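Local coordinates for protein UDP-galactopyranose mutase (Deinococcus radiodurans, PDB 3HDQ) that is a flavoenzyme that probably interconverts UDP-galactopyranose and UDP-galactofuranose, held here in oxidised form with its FAD and sugar-nucleotide substrate, at residues Thr196-Thr201 / Tyr370-Gln375; Ala45-Ser50 / Leu98-Glu103; Asp70-Asp73 / Val77-His80. One frame throughout, in Å; residues are numbered along the deposited sequence.

Contact 1 (Thr196-Thr201 / Tyr370-Gln375); sequences TARVPT and YYNMDQ. With FAD (flavin-adenine dinucleotide), chain L.
Arg-198 reaches across to Tyr-370 and Asn-372, building part of the wall of the UDP-galactose pocket. CB points toward 370-375 and CG follows anti to the carbonyl carbon (chi1 -80°). The chain then bends at chi3 (64°), which brings its end over the tyrosine. Arg-198 CD makes a CH-pi contact, 3.8 Å from the centroid of the Tyr-370 ring. The arginine NE lies 3.4 Å from Tyr-370 CZ and forms a salt bridge to O2A of the substrate diphosphate. Arg-198 CZ approaches Tyr-370 CE1 to 3.4 Å; with the planes only 7° apart, this is a flat cation-pi stack. At the tip, Arg-198 NH2 donates to Asn-372 OD1 at 2.9 Å, meeting a lone pair in the carbonyl plane, while NH1 adds a weak bond to the same oxygen. Stack and edge bond together fix both the tilt and the rotation of a cation that serves the diphosphate, whose O2B is bonded to Tyr-370 OH. Thr-196 packs the loop of 196-201 against helix 159-184. On the other side, 370-375 runs into helix 373-388, where Met-373 N donates to FAD O2, so the contact links the substrate-binding loop to the flavin-bearing helix start.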
loop_
_atom_site.group_PDB
_atom_site.type_symbol
_atom_site.label_atom_id
_atom_site.label_comp_id
_atom_site.label_asym_id
_atom_site.label_seq_id
_atom_site.Cartn_x
_atom_site.Cartn_y
_atom_site.Cartn_z
ATOM N N THR A 196 16.036 -21.657 -22.591
ATOM C CA THR A 196 16.427 -20.764 -23.682
ATOM C C THR A 196 15.400 -20.741 -24.820
ATOM O O THR A 196 15.304 -19.749 -25.537
ATOM C CB THR A 196 17.832 -21.071 -24.243
ATOM O OG1 THR A 196 17.852 -22.387 -24.798
ATOM C CG2 THR A 196 18.884 -20.952 -23.151
ATOM N N ALA A 197 14.638 -21.822 -24.977
ATOM C CA ALA A 197 13.542 -21.851 -25.939
ATOM C C ALA A 197 12.489 -20.777 -25.654
ATOM O O ALA A 197 11.647 -20.492 -26.504
ATOM C CB ALA A 197 12.881 -23.233 -25.975
ATOM N N ARG A 198 12.526 -20.192 -24.460
ATOM C CA ARG A 198 11.632 -19.081 -24.128
ATOM C C ARG A 198 11.807 -17.890 -25.065
ATOM O O ARG A 198 10.869 -17.134 -25.304
ATOM C CB ARG A 198 11.847 -18.615 -22.685
ATOM C CG ARG A 198 11.169 -19.488 -21.639
ATOM C CD ARG A 198 11.606 -19.114 -20.215
ATOM N NE ARG A 198 11.208 -17.764 -19.804
ATOM C CZ ARG A 198 10.035 -17.458 -19.248
ATOM N NH1 ARG A 198 9.126 -18.403 -19.052
ATOM N NH2 ARG A 198 9.763 -16.206 -18.901
ATOM N N VAL A 199 13.018 -17.718 -25.580
ATOM C CA VAL A 199 13.315 -16.595 -26.449
ATOM C C VAL A 199 13.451 -17.070 -27.887
ATOM O O VAL A 199 14.504 -17.537 -28.298
ATOM C CB VAL A 199 14.615 -15.894 -26.013
ATOM C CG1 VAL A 199 14.875 -14.671 -26.864
ATOM C CG2 VAL A 199 14.552 -15.540 -24.523
ATOM N N PRO A 200 12.390 -16.909 -28.677
ATOM C CA PRO A 200 12.435 -17.435 -30.045
ATOM C C PRO A 200 13.428 -16.654 -30.914
ATOM O O PRO A 200 13.663 -15.471 -30.660
ATOM C CB PRO A 200 11.013 -17.170 -30.529
ATOM C CG PRO A 200 10.716 -15.781 -29.923
ATOM C CD PRO A 200 11.382 -15.834 -28.536
ATOM N N THR A 201 14.023 -17.307 -31.907
ATOM C CA THR A 201 14.787 -16.594 -32.924
ATOM C C THR A 201 13.882 -16.235 -34.084
ATOM O O THR A 201 13.002 -16.998 -34.448
ATOM C CB THR A 201 15.996 -17.386 -33.434
ATOM O OG1 THR A 201 15.782 -18.787 -33.202
ATOM C CG2 THR A 201 17.276 -16.915 -32.712
ATOM N N TYR A 370 8.129 -22.975 -14.601
ATOM C CA TYR A 370 8.673 -21.675 -15.019
ATOM C C TYR A 370 7.577 -20.871 -15.740
ATOM O O TYR A 370 7.633 -20.679 -16.955
ATOM C CB TYR A 370 9.915 -21.884 -15.917
ATOM C CG TYR A 370 10.821 -20.675 -16.173
ATOM C CD1 TYR A 370 10.390 -19.373 -15.928
ATOM C CD2 TYR A 370 12.096 -20.843 -16.706
ATOM C CE1 TYR A 370 11.214 -18.273 -16.183
ATOM C CE2 TYR A 370 12.929 -19.749 -16.968
ATOM C CZ TYR A 370 12.481 -18.468 -16.705
ATOM O OH TYR A 370 13.292 -17.379 -16.953
ATOM N N TYR A 371 6.589 -20.402 -14.975
ATOM C CA TYR A 371 5.383 -19.783 -15.533
ATOM C C TYR A 371 5.413 -18.254 -15.525
ATOM O O TYR A 371 5.896 -17.634 -14.571
ATOM C CB TYR A 371 4.140 -20.236 -14.756
ATOM C CG TYR A 371 3.502 -21.520 -15.245
ATOM C CD1 TYR A 371 3.945 -22.137 -16.400
ATOM C CD2 TYR A 371 2.430 -22.098 -14.563
ATOM C CE1 TYR A 371 3.360 -23.298 -16.855
ATOM C CE2 TYR A 371 1.833 -23.263 -15.017
ATOM C CZ TYR A 371 2.307 -23.857 -16.172
ATOM O OH TYR A 371 1.742 -25.019 -16.658
ATOM N N ASN A 372 4.877 -17.653 -16.583
ATOM C CA ASN A 372 4.653 -16.207 -16.597
ATOM C C ASN A 372 3.364 -15.894 -15.837
ATOM O O ASN A 372 2.620 -16.804 -15.467
ATOM C CB ASN A 372 4.572 -15.665 -18.034
ATOM C CG ASN A 372 5.812 -15.984 -18.852
ATOM O OD1 ASN A 372 6.939 -15.854 -18.369
ATOM N ND2 ASN A 372 5.611 -16.408 -20.098
ATOM N N MET A 373 3.079 -14.613 -15.626
ATOM C CA MET A 373 1.893 -14.236 -14.869
ATOM C C MET A 373 0.612 -14.822 -15.470
ATOM O O MET A 373 -0.197 -15.430 -14.761
ATOM C CB MET A 373 1.786 -12.711 -14.725
ATOM C CG MET A 373 2.872 -12.089 -13.869
ATOM S SD MET A 373 2.737 -10.280 -13.753
ATOM C CE MET A 373 3.410 -9.779 -15.345
ATOM N N ASP A 374 0.419 -14.633 -16.771
ATOM C CA ASP A 374 -0.816 -15.090 -17.393
ATOM C C ASP A 374 -1.024 -16.596 -17.214
ATOM O O ASP A 374 -2.143 -17.036 -16.969
ATOM C CB ASP A 374 -0.881 -14.695 -18.870
ATOM C CG ASP A 374 0.083 -15.485 -19.732
ATOM O OD1 ASP A 374 -0.336 -15.984 -20.793
ATOM O OD2 ASP A 374 1.263 -15.601 -19.352
ATOM N N GLN A 375 0.055 -17.374 -17.331
ATOM C CA GLN A 375 -0.014 -18.833 -17.174
ATOM C C GLN A 375 -0.387 -19.218 -15.757
ATOM O O GLN A 375 -1.126 -20.177 -15.547
ATOM C CB GLN A 375 1.325 -19.489 -17.528
ATOM C CG GLN A 375 1.737 -19.324 -18.981
ATOM C CD GLN A 375 3.142 -19.831 -19.238
ATOM O OE1 GLN A 375 4.125 -19.265 -18.748
ATOM N NE2 GLN A 375 3.245 -20.903 -20.011
HETATM P PA FAD L . 4.491 -15.694 -6.063
HETATM O O1A FAD L . 4.423 -14.368 -6.550
HETATM O O2A FAD L . 5.833 -16.034 -5.828
HETATM O O5B FAD L . 3.691 -15.712 -4.739
HETATM C C5B FAD L . 3.711 -16.738 -3.821
HETATM C C4B FAD L . 3.571 -16.119 -2.469
HETATM O O4B FAD L . 3.569 -17.100 -1.495
HETATM C C3B FAD L . 4.777 -15.255 -2.190
HETATM O O3B FAD L . 4.457 -13.912 -2.045
HETATM C C2B FAD L . 5.329 -15.794 -0.912
HETATM O O2B FAD L . 5.676 -14.751 -0.085
HETATM C C1B FAD L . 4.193 -16.610 -0.369
HETATM N N9A FAD L . 4.665 -17.643 0.546
HETATM C C8A FAD L . 5.573 -18.602 0.333
HETATM N N7A FAD L . 5.723 -19.323 1.415
HETATM C C5A FAD L . 4.917 -18.844 2.348
HETATM C C6A FAD L . 4.660 -19.193 3.655
HETATM N N6A FAD L . 5.144 -20.278 4.155
HETATM N N1A FAD L . 3.763 -18.499 4.385
HETATM C C2A FAD L . 3.123 -17.446 3.837
HETATM N N3A FAD L . 3.375 -17.104 2.557
HETATM C C4A FAD L . 4.259 -17.775 1.823
HETATM N N1 FAD L . 5.927 -12.788 -15.521
HETATM C C2 FAD L . 5.398 -12.227 -16.614
HETATM O O2 FAD L . 4.377 -12.626 -17.087
HETATM N N3 FAD L . 6.040 -11.193 -17.167
HETATM C C4 FAD L . 7.193 -10.728 -16.628
HETATM O O4 FAD L . 7.772 -9.812 -17.108
HETATM C C4X FAD L . 7.712 -11.320 -15.537
HETATM N N5 FAD L . 8.869 -10.858 -15.021
HETATM C C5X FAD L . 9.387 -11.448 -13.925
HETATM C C6 FAD L . 10.559 -10.962 -13.398
HETATM C C7 FAD L . 11.094 -11.549 -12.287
HETATM C C7M FAD L . 12.354 -11.045 -11.714
HETATM C C8 FAD L . 10.459 -12.602 -11.694
HETATM C C8M FAD L . 11.086 -13.208 -10.496
HETATM C C9 FAD L . 9.277 -13.083 -12.220
HETATM C C9A FAD L . 8.734 -12.514 -13.344
HETATM N N10 FAD L . 7.562 -12.968 -13.875
HETATM C C10 FAD L . 7.070 -12.363 -14.976
HETATM C "C1'" FAD L . 6.888 -14.184 -13.355
HETATM C "C2'" FAD L . 5.896 -13.898 -12.251
HETATM O "O2'" FAD L . 6.626 -13.356 -11.210
HETATM C "C3'" FAD L . 5.191 -15.149 -11.735
HETATM O "O3'" FAD L . 4.394 -15.772 -12.643
HETATM C "C4'" FAD L . 4.139 -14.784 -10.752
HETATM O "O4'" FAD L . 4.597 -13.605 -10.166
HETATM C "C5'" FAD L . 3.992 -15.925 -9.789
HETATM O "O5'" FAD L . 2.802 -15.960 -9.092
HETATM P P FAD L . 2.671 -16.937 -7.895
HETATM O O1P FAD L . 1.490 -16.641 -7.184
HETATM O O2P FAD L . 2.581 -18.240 -8.434
HETATM O O3P FAD L . 3.954 -16.807 -7.017
#

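Contact 2 (Ala45-Ser50 / Leu98-Glu103); sequences AERLAS and LSRFTE
Glu-46 and Arg-100 meet through a salt bridge, NH1 of Arg-100 lying 3.1 Å from OE2 of Glu-46, within a three-residue network that Arg-47 completes. The network joins helix 39-50, which follows the glycine-rich turn of the Rossmann-like FAD-binding fold, to the turn after helix 92-99. Arg-100 comes to OE2 from above the carboxylate plane, 48° out of it, whereas Arg-47 takes the syn sides. The grip of Arg-47 is side-on: NE donates to Glu-46 OE1 at 2.8 Å and NH1 to Glu-46 OE2 at 2.9 Å, the latter almost straight at 177°. OE2 thus accepts from both arginines, and its charge probably offsets the closeness of their NH1 atoms, 3.2 Å from Arg-47 to Arg-100. OE1 is also hydrogen-bonded to the hydroxyl of Tyr-97.

The aliphatic part of Glu-46 takes part as well, its CG 3.7 Å from CZ of Phe-101. With CG anti to the backbone N (chi1 -175°), a bend at the next bond carries OE2 to the edge of that ring. Cutting Glu-46 back to an alanine is likely to leave the two guanidinium groups close together without their shared negative charge, and Tyr-97 without this partner.

In the next shell, Tyr-97 meets the Phe-101 ring edge-to-face, and Met-225 and Met-229 of helix 222-229 also pack on Phe-101. Leu-381 and Phe-384 of helix 373-388 touch Arg-47. Glu-46 is about 13 Å from FAD, side chain to ligand, which marks this as packing within the fold. Ser-50 OG donates to Arg-47 O at 2.8 Å and lies 3.3 Å above the plane of the Arg-47 guanidinium, toward its rim.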
loop_
_atom_site.group_PDB
_atom_site.type_symbol
_atom_site.label_atom_id
_atom_site.label_comp_id
_atom_site.label_asym_id
_atom_site.label_seq_id
_atom_site.Cartn_x
_atom_site.Cartn_y
_atom_site.Cartn_z
ATOM N N ALA A 45 -8.463 -16.957 -4.244
ATOM C CA ALA A 45 -9.190 -16.276 -3.181
ATOM C C ALA A 45 -10.403 -15.552 -3.758
ATOM O O ALA A 45 -11.492 -15.593 -3.190
ATOM C CB ALA A 45 -8.287 -15.311 -2.437
ATOM N N GLU A 46 -10.217 -14.897 -4.898
ATOM C CA GLU A 46 -11.312 -14.147 -5.519
ATOM C C GLU A 46 -12.433 -15.065 -6.015
ATOM O O GLU A 46 -13.612 -14.812 -5.753
ATOM C CB GLU A 46 -10.790 -13.263 -6.663
ATOM C CG GLU A 46 -11.848 -12.351 -7.284
ATOM C CD GLU A 46 -12.661 -13.042 -8.370
ATOM O OE1 GLU A 46 -12.088 -13.850 -9.135
ATOM O OE2 GLU A 46 -13.875 -12.775 -8.464
ATOM N N ARG A 47 -12.056 -16.119 -6.741
ATOM C CA ARG A 47 -13.020 -17.084 -7.263
ATOM C C ARG A 47 -13.792 -17.781 -6.144
ATOM O O ARG A 47 -15.011 -17.822 -6.173
ATOM C CB ARG A 47 -12.331 -18.123 -8.147
ATOM C CG ARG A 47 -11.761 -17.559 -9.449
ATOM C CD ARG A 47 -12.866 -17.232 -10.462
ATOM N NE ARG A 47 -13.602 -16.032 -10.083
ATOM C CZ ARG A 47 -14.869 -15.796 -10.400
ATOM N NH1 ARG A 47 -15.458 -14.672 -10.005
ATOM N NH2 ARG A 47 -15.549 -16.691 -11.102
ATOM N N LEU A 48 -13.081 -18.330 -5.164
ATOM C CA LEU A 48 -13.741 -19.033 -4.070
ATOM C C LEU A 48 -14.667 -18.070 -3.301
ATOM O O LEU A 48 -15.785 -18.431 -2.920
ATOM C CB LEU A 48 -12.717 -19.679 -3.126
ATOM C CG LEU A 48 -12.113 -21.090 -3.296
ATOM C CD1 LEU A 48 -13.049 -22.088 -3.981
ATOM C CD2 LEU A 48 -10.731 -21.096 -3.939
ATOM N N ALA A 49 -14.207 -16.833 -3.107
ATOM C CA ALA A 49 -14.978 -15.826 -2.371
ATOM C C ALA A 49 -16.307 -15.512 -3.052
ATOM O O ALA A 49 -17.339 -15.343 -2.385
ATOM C CB ALA A 49 -14.171 -14.554 -2.210
ATOM N N SER A 50 -16.269 -15.423 -4.381
ATOM C CA SER A 50 -17.443 -15.055 -5.154
ATOM C C SER A 50 -18.477 -16.180 -5.132
ATOM O O SER A 50 -19.653 -15.953 -5.403
ATOM C CB SER A 50 -17.051 -14.756 -6.596
ATOM O OG SER A 50 -16.823 -15.974 -7.299
ATOM N N LEU A 98 -8.744 -10.592 -15.765
ATOM C CA LEU A 98 -7.989 -9.514 -15.144
ATOM C C LEU A 98 -8.612 -8.135 -15.385
ATOM O O LEU A 98 -8.468 -7.232 -14.563
ATOM C CB LEU A 98 -6.548 -9.536 -15.648
ATOM C CG LEU A 98 -5.476 -10.086 -14.713
ATOM C CD1 LEU A 98 -6.049 -10.974 -13.619
ATOM C CD2 LEU A 98 -4.394 -10.799 -15.506
ATOM N N SER A 99 -9.297 -7.980 -16.514
ATOM C CA SER A 99 -9.922 -6.712 -16.872
ATOM C C SER A 99 -11.045 -6.359 -15.909
ATOM O O SER A 99 -11.459 -5.199 -15.830
ATOM C CB SER A 99 -10.458 -6.753 -18.311
ATOM O OG SER A 99 -9.393 -6.629 -19.244
ATOM N N ARG A 100 -11.541 -7.363 -15.186
ATOM C CA ARG A 100 -12.527 -7.111 -14.139
ATOM C C ARG A 100 -11.926 -6.268 -13.003
ATOM O O ARG A 100 -12.657 -5.630 -12.256
ATOM C CB ARG A 100 -13.086 -8.426 -13.570
ATOM C CG ARG A 100 -13.615 -9.437 -14.609
ATOM C CD ARG A 100 -14.133 -10.696 -13.899
ATOM N NE ARG A 100 -14.995 -10.324 -12.774
ATOM C CZ ARG A 100 -15.070 -10.979 -11.616
ATOM N NH1 ARG A 100 -14.335 -12.060 -11.399
ATOM N NH2 ARG A 100 -15.880 -10.542 -10.662
ATOM N N PHE A 101 -10.598 -6.256 -12.885
ATOM C CA PHE A 101 -9.940 -5.664 -11.718
ATOM C C PHE A 101 -9.008 -4.482 -12.011
ATOM O O PHE A 101 -8.392 -3.930 -11.102
ATOM C CB PHE A 101 -9.199 -6.758 -10.944
ATOM C CG PHE A 101 -10.039 -7.984 -10.703
ATOM C CD1 PHE A 101 -9.879 -9.117 -11.485
ATOM C CD2 PHE A 101 -11.024 -7.979 -9.724
ATOM C CE1 PHE A 101 -10.673 -10.235 -11.283
ATOM C CE2 PHE A 101 -11.822 -9.095 -9.511
ATOM C CZ PHE A 101 -11.647 -10.228 -10.287
ATOM N N THR A 102 -8.922 -4.078 -13.272
ATOM C CA THR A 102 -8.051 -2.976 -13.629
ATOM C C THR A 102 -8.327 -2.520 -15.054
ATOM O O THR A 102 -8.795 -3.287 -15.879
ATOM C CB THR A 102 -6.575 -3.407 -13.537
ATOM O OG1 THR A 102 -5.729 -2.269 -13.718
ATOM C CG2 THR A 102 -6.255 -4.451 -14.609
ATOM N N GLU A 103 -8.025 -1.267 -15.344
ATOM C CA GLU A 103 -7.973 -0.823 -16.724
ATOM C C GLU A 103 -6.543 -1.024 -17.187
ATOM O O GLU A 103 -5.692 -1.462 -16.403
ATOM C CB GLU A 103 -8.360 0.639 -16.844
ATOM C CG GLU A 103 -9.821 0.927 -16.602
ATOM C CD GLU A 103 -10.029 2.360 -16.149
ATOM O OE1 GLU A 103 -9.651 2.682 -14.998
ATOM O OE2 GLU A 103 -10.554 3.165 -16.947
#

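Contact 3 (Asp70-Asp73 / Val77-His80); sequences DCYD and VLIH
Cys-71 and Ile-79 form an antiparallel hydrogen-bonded pair, Cys-71 N to Ile-79 O at 3.1 Å and Ile-79 N to Cys-71 O at 2.8 Å, the second nearly straight at 174°. Tyr-72 and Leu-78 are the adjoining non-hydrogen-bonded pair, so the two short strands make a beta hairpin.

Toward the turn, Asp-73 N donates to Val-77 O at 2.9 Å. The return bond uses a side chain: Val-77 N reaches Asp-73 OD1 at 2.8 Å, from above the carboxylate plane (49° out of it). Asp-73 CG sits between its backbone N and carbonyl carbon (chi1 65°), which lets the carboxylate lie alongside Val-77 and close the end of the hairpin. Its other oxygen, OD2, is bonded to Ser-321 OG.

On the face bearing Tyr-72 and Leu-78, CD1 of the leucine stands over the tyrosine ring as a CH-pi contact, 4.1 Å from the centroid and offset toward the rim. The reverse face carries Cys-71 and Ile-79, whose SG and CG1 touch at 4.1 Å. At the far end, Asp-70 CB packs 3.7 Å from CD2 of His-80, while the polar ends of these two turn to other partners: Asp-70 OD1 accepts from Tyr-222 N, and His-80 ND1 is bonded to His-85 N, beside the FAD site.

The hairpin is a two-stranded sheet of its own. Ile-79 lies against Phe-309 of helix 309-313 and His-281 of strand 274-284, Asp-70 ties it to the beginning of helix 222-229, and the Tyr-72 ring stacks on Tyr-72 of the second subunit, making the hairpin part of the dimer interface.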
loop_
_atom_site.group_PDB
_atom_site.type_symbol
_atom_site.label_atom_id
_atom_site.label_comp_id
_atom_site.label_asym_id
_atom_site.label_seq_id
_atom_site.Cartn_x
_atom_site.Cartn_y
_atom_site.Cartn_z
ATOM N N ASP A 70 3.768 -3.950 -6.743
ATOM C CA ASP A 70 4.445 -2.695 -7.061
ATOM C C ASP A 70 4.121 -1.581 -6.056
ATOM O O ASP A 70 3.149 -1.660 -5.307
ATOM C CB ASP A 70 4.174 -2.247 -8.507
ATOM C CG ASP A 70 2.714 -2.005 -8.789
ATOM O OD1 ASP A 70 2.337 -2.085 -9.972
ATOM O OD2 ASP A 70 1.943 -1.728 -7.849
ATOM N N CYS A 71 4.952 -0.553 -6.035
ATOM C CA CYS A 71 4.783 0.522 -5.073
ATOM C C CYS A 71 5.544 1.767 -5.511
ATOM O O CYS A 71 6.417 1.718 -6.386
ATOM C CB CYS A 71 5.294 0.075 -3.705
ATOM S SG CYS A 71 7.062 -0.227 -3.709
ATOM N N TYR A 72 5.205 2.890 -4.902
ATOM C CA TYR A 72 5.887 4.141 -5.186
ATOM C C TYR A 72 7.109 4.269 -4.274
ATOM O O TYR A 72 7.010 4.043 -3.062
ATOM C CB TYR A 72 4.923 5.310 -4.981
ATOM C CG TYR A 72 3.894 5.470 -6.085
ATOM C CD1 TYR A 72 4.111 6.361 -7.135
ATOM C CD2 TYR A 72 2.711 4.742 -6.079
ATOM C CE1 TYR A 72 3.179 6.521 -8.144
ATOM C CE2 TYR A 72 1.769 4.898 -7.096
ATOM C CZ TYR A 72 2.013 5.790 -8.122
ATOM O OH TYR A 72 1.098 5.966 -9.138
ATOM N N ASP A 73 8.260 4.616 -4.852
ATOM C CA ASP A 73 9.501 4.707 -4.075
ATOM C C ASP A 73 9.670 6.064 -3.383
ATOM O O ASP A 73 8.775 6.901 -3.433
ATOM C CB ASP A 73 10.724 4.383 -4.943
ATOM C CG ASP A 73 10.961 5.402 -6.055
ATOM O OD1 ASP A 73 10.424 6.536 -6.033
ATOM O OD2 ASP A 73 11.720 5.049 -6.970
ATOM N N VAL A 77 8.333 7.509 -7.688
ATOM C CA VAL A 77 8.274 6.753 -8.938
ATOM C C VAL A 77 7.666 5.365 -8.697
ATOM O O VAL A 77 8.070 4.656 -7.787
ATOM C CB VAL A 77 9.673 6.609 -9.592
ATOM C CG1 VAL A 77 9.581 5.800 -10.893
ATOM C CG2 VAL A 77 10.282 7.979 -9.860
ATOM N N LEU A 78 6.680 4.996 -9.505
ATOM C CA LEU A 78 6.084 3.665 -9.443
ATOM C C LEU A 78 7.087 2.605 -9.897
ATOM O O LEU A 78 7.540 2.641 -11.032
ATOM C CB LEU A 78 4.839 3.617 -10.329
ATOM C CG LEU A 78 4.015 2.326 -10.339
ATOM C CD1 LEU A 78 3.468 1.999 -8.940
ATOM C CD2 LEU A 78 2.886 2.447 -11.346
ATOM N N ILE A 79 7.443 1.673 -9.011
ATOM C CA ILE A 79 8.441 0.640 -9.321
ATOM C C ILE A 79 7.957 -0.769 -9.001
ATOM O O ILE A 79 6.925 -0.963 -8.345
ATOM C CB ILE A 79 9.716 0.822 -8.496
ATOM C CG1 ILE A 79 9.385 0.594 -7.013
ATOM C CG2 ILE A 79 10.332 2.183 -8.763
ATOM C CD1 ILE A 79 10.561 0.481 -6.106
ATOM N N HIS A 80 8.718 -1.754 -9.463
ATOM C CA HIS A 80 8.493 -3.151 -9.074
ATOM C C HIS A 80 9.652 -3.618 -8.203
ATOM O O HIS A 80 10.753 -3.865 -8.702
ATOM C CB HIS A 80 8.378 -4.054 -10.303
ATOM C CG HIS A 80 7.407 -3.562 -11.331
ATOM N ND1 HIS A 80 7.249 -4.171 -12.558
ATOM C CD2 HIS A 80 6.552 -2.510 -11.319
ATOM C CE1 HIS A 80 6.333 -3.521 -13.255
ATOM N NE2 HIS A 80 5.894 -2.509 -12.525
#

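In the fold
Contact 1 touches both FAD and UDP-galactose, and its centre is about 8 Å from the centre of the chain. In contact 3 the His-80 side chain is about 7 Å from FAD and about 9 Å from the substrate; in contact 2 the Glu-46 side chain is about 13 Å from FAD. Contacts 2 and 3, centred about 24 and 25 Å from contact 1, both lie within the Rossmann-like range, and contact 3 additionally meets the second subunit. Along the chain contact 3 is nested in the loop that contact 2 closes, and contact 1 opens after both. None touches another. Helix 373-388 begins in contact 1 and later packs on Arg-47 of contact 2; helix 222-229 meets both contact 2 and contact 3.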